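Local structure of O-phospho-L-seryl-tRNA:Cys-tRNA synthase (Methanocaldococcus jannaschii DSM 2661, 5X6B) at residues K126-H131 / D274-T279. The protein probably converts O-phosphoseryl-tRNA to cysteinyl-tRNA in a pyridoxal-phosphate-dependent reaction. Numbering follows the deposited sequence.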
loop_
_atom_site.group_PDB
_atom_site.type_symbol
_atom_site.label_atom_id
_atom_site.label_comp_id
_atom_site.label_asym_id
_atom_site.label_seq_id
_atom_site.Cartn_x
_atom_site.Cartn_y
_atom_site.Cartn_z
ATOM N N LYS B 126 -15.171 -13.233 -0.187
ATOM C CA LYS B 126 -16.307 -14.065 0.173
ATOM C C LYS B 126 -17.551 -13.589 -0.550
ATOM O O LYS B 126 -18.264 -14.377 -1.173
ATOM C CB LYS B 126 -16.562 -14.039 1.681
ATOM C CG LYS B 126 -15.459 -14.609 2.545
ATOM C CD LYS B 126 -15.796 -14.344 3.998
ATOM C CE LYS B 126 -14.688 -14.759 4.925
ATOM N NZ LYS B 126 -15.024 -14.373 6.324
ATOM N N PHE B 127 -17.808 -12.288 -0.447
ATOM C CA PHE B 127 -18.977 -11.691 -1.069
ATOM C C PHE B 127 -18.999 -11.951 -2.566
ATOM O O PHE B 127 -20.056 -12.213 -3.136
ATOM C CB PHE B 127 -19.032 -10.190 -0.807
ATOM C CG PHE B 127 -20.167 -9.508 -1.512
ATOM C CD1 PHE B 127 -21.480 -9.776 -1.153
ATOM C CD2 PHE B 127 -19.925 -8.612 -2.538
ATOM C CE1 PHE B 127 -22.533 -9.159 -1.803
ATOM C CE2 PHE B 127 -20.968 -7.990 -3.191
ATOM C CZ PHE B 127 -22.277 -8.265 -2.822
ATOM N N ILE B 128 -17.829 -11.892 -3.192
ATOM C CA ILE B 128 -17.718 -12.118 -4.628
ATOM C C ILE B 128 -18.192 -13.508 -5.027
ATOM O O ILE B 128 -19.008 -13.644 -5.939
ATOM C CB ILE B 128 -16.273 -11.914 -5.121
ATOM C CG1 ILE B 128 -15.968 -10.421 -5.230
ATOM C CG2 ILE B 128 -16.071 -12.565 -6.477
ATOM C CD1 ILE B 128 -14.521 -10.119 -5.467
ATOM N N VAL B 129 -17.701 -14.539 -4.346
ATOM C CA VAL B 129 -18.099 -15.900 -4.696
ATOM C C VAL B 129 -19.551 -16.166 -4.283
ATOM O O VAL B 129 -20.262 -16.906 -4.954
ATOM C CB VAL B 129 -17.167 -16.968 -4.064
ATOM C CG1 VAL B 129 -15.747 -16.794 -4.569
ATOM C CG2 VAL B 129 -17.209 -16.914 -2.548
ATOM N N MET B 130 -19.990 -15.543 -3.193
ATOM C CA MET B 130 -21.373 -15.673 -2.753
ATOM C C MET B 130 -22.316 -15.015 -3.751
ATOM O O MET B 130 -23.487 -15.379 -3.851
ATOM C CB MET B 130 -21.568 -15.045 -1.373
ATOM C CG MET B 130 -21.060 -15.875 -0.217
ATOM S SD MET B 130 -21.432 -15.062 1.348
ATOM C CE MET B 130 -20.626 -16.167 2.509
ATOM N N HIS B 131 -21.791 -14.041 -4.486
ATOM C CA HIS B 131 -22.606 -13.238 -5.386
ATOM C C HIS B 131 -22.593 -13.793 -6.805
ATOM O O HIS B 131 -23.555 -13.619 -7.555
ATOM C CB HIS B 131 -22.115 -11.789 -5.377
ATOM C CG HIS B 131 -22.989 -10.845 -6.140
ATOM N ND1 HIS B 131 -22.784 -10.557 -7.472
ATOM C CD2 HIS B 131 -24.064 -10.121 -5.756
ATOM C CE1 HIS B 131 -23.702 -9.698 -7.878
ATOM N NE2 HIS B 131 -24.493 -9.418 -6.857
ATOM N N ASP B 274 -15.124 -18.699 -15.154
ATOM C CA ASP B 274 -16.073 -17.986 -16.010
ATOM C C ASP B 274 -17.060 -17.112 -15.239
ATOM O O ASP B 274 -17.521 -16.091 -15.749
ATOM C CB ASP B 274 -16.852 -18.981 -16.872
ATOM C CG ASP B 274 -15.984 -19.652 -17.921
ATOM O OD1 ASP B 274 -14.884 -19.133 -18.210
ATOM O OD2 ASP B 274 -16.411 -20.696 -18.461
ATOM N N LYS B 275 -17.392 -17.513 -14.020
ATOM C CA LYS B 275 -18.356 -16.759 -13.228
ATOM C C LYS B 275 -17.674 -15.691 -12.381
ATOM O O LYS B 275 -18.207 -14.596 -12.202
ATOM C CB LYS B 275 -19.167 -17.705 -12.343
ATOM C CG LYS B 275 -19.357 -19.081 -12.952
ATOM C CD LYS B 275 -20.717 -19.664 -12.597
ATOM C CE LYS B 275 -20.961 -20.971 -13.337
ATOM N NZ LYS B 275 -21.603 -21.991 -12.465
ATOM N N ILE B 276 -16.494 -16.007 -11.863
ATOM C CA ILE B 276 -15.739 -15.041 -11.081
ATOM C C ILE B 276 -15.237 -13.933 -11.995
ATOM O O ILE B 276 -15.449 -12.751 -11.727
ATOM C CB ILE B 276 -14.549 -15.694 -10.353
ATOM C CG1 ILE B 276 -15.035 -16.782 -9.389
ATOM C CG2 ILE B 276 -13.749 -14.646 -9.602
ATOM C CD1 ILE B 276 -15.931 -16.266 -8.283
ATOM N N THR B 277 -14.594 -14.330 -13.088
ATOM C CA THR B 277 -14.000 -13.383 -14.022
ATOM C C THR B 277 -14.970 -12.976 -15.131
ATOM O O THR B 277 -14.545 -12.569 -16.216
ATOM C CB THR B 277 -12.719 -13.961 -14.666
ATOM O OG1 THR B 277 -13.053 -15.097 -15.474
ATOM C CG2 THR B 277 -11.713 -14.373 -13.590
ATOM N N LYS B 278 -16.267 -13.087 -14.861
ATOM C CA LYS B 278 -17.274 -12.699 -15.844
ATOM C C LYS B 278 -17.149 -11.214 -16.152
ATOM O O LYS B 278 -17.038 -10.383 -15.248
ATOM C CB LYS B 278 -18.686 -13.022 -15.358
ATOM C CG LYS B 278 -19.769 -12.269 -16.114
ATOM C CD LYS B 278 -21.148 -12.829 -15.830
ATOM C CE LYS B 278 -22.214 -12.067 -16.600
ATOM N NZ LYS B 278 -23.576 -12.325 -16.057
ATOM N N THR B 279 -17.163 -10.886 -17.437
ATOM C CA THR B 279 -16.899 -9.527 -17.874
ATOM C C THR B 279 -18.180 -8.721 -18.084
ATOM O O THR B 279 -19.260 -9.285 -18.271
ATOM C CB THR B 279 -16.076 -9.533 -19.169
ATOM O OG1 THR B 279 -16.792 -10.240 -20.190
ATOM C CG2 THR B 279 -14.753 -10.232 -18.933
#
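Ile128 and Val129, neighbours on helix 122-132, share one partner, the CD1 methyl of Ile276 in the last turn of helix 273-276. Ile128 comes first. Its side chain sets out toward 274-279, and its CG2 branch, anti to the backbone N, meets Ile276 CD1 at 4.1 Å. The two isoleucine side chains cross at about a right angle. Val129 follows with CG1, which lies 3.8 Å from Ile276 CD1. Here the side chains run side by side and point the same way. The backbones are nearest at this pair, with Val129 CA and Ile276 CA 6.9 Å apart. The CB of Ile276 sets out alongside helix 122-132 rather than straight at it. CG1 lies anti to the carbonyl carbon (chi1 -60°), and a second turn at chi2 (-62°) carries CD1 to the helix. The contact is small, about 103 Å², purely apolar and buried. Leu266 of strand 264-268 also touches Ile128 and Val129, while Phe268 of that strand touches Ile276. Arg156 of the second subunit packs on Ile128. The contact joins helix 122-132 to the end of the short helix that follows strand 264-268 of the mixed seven-stranded sheet, consistent with a fold-type I pyridoxal-phosphate enzyme.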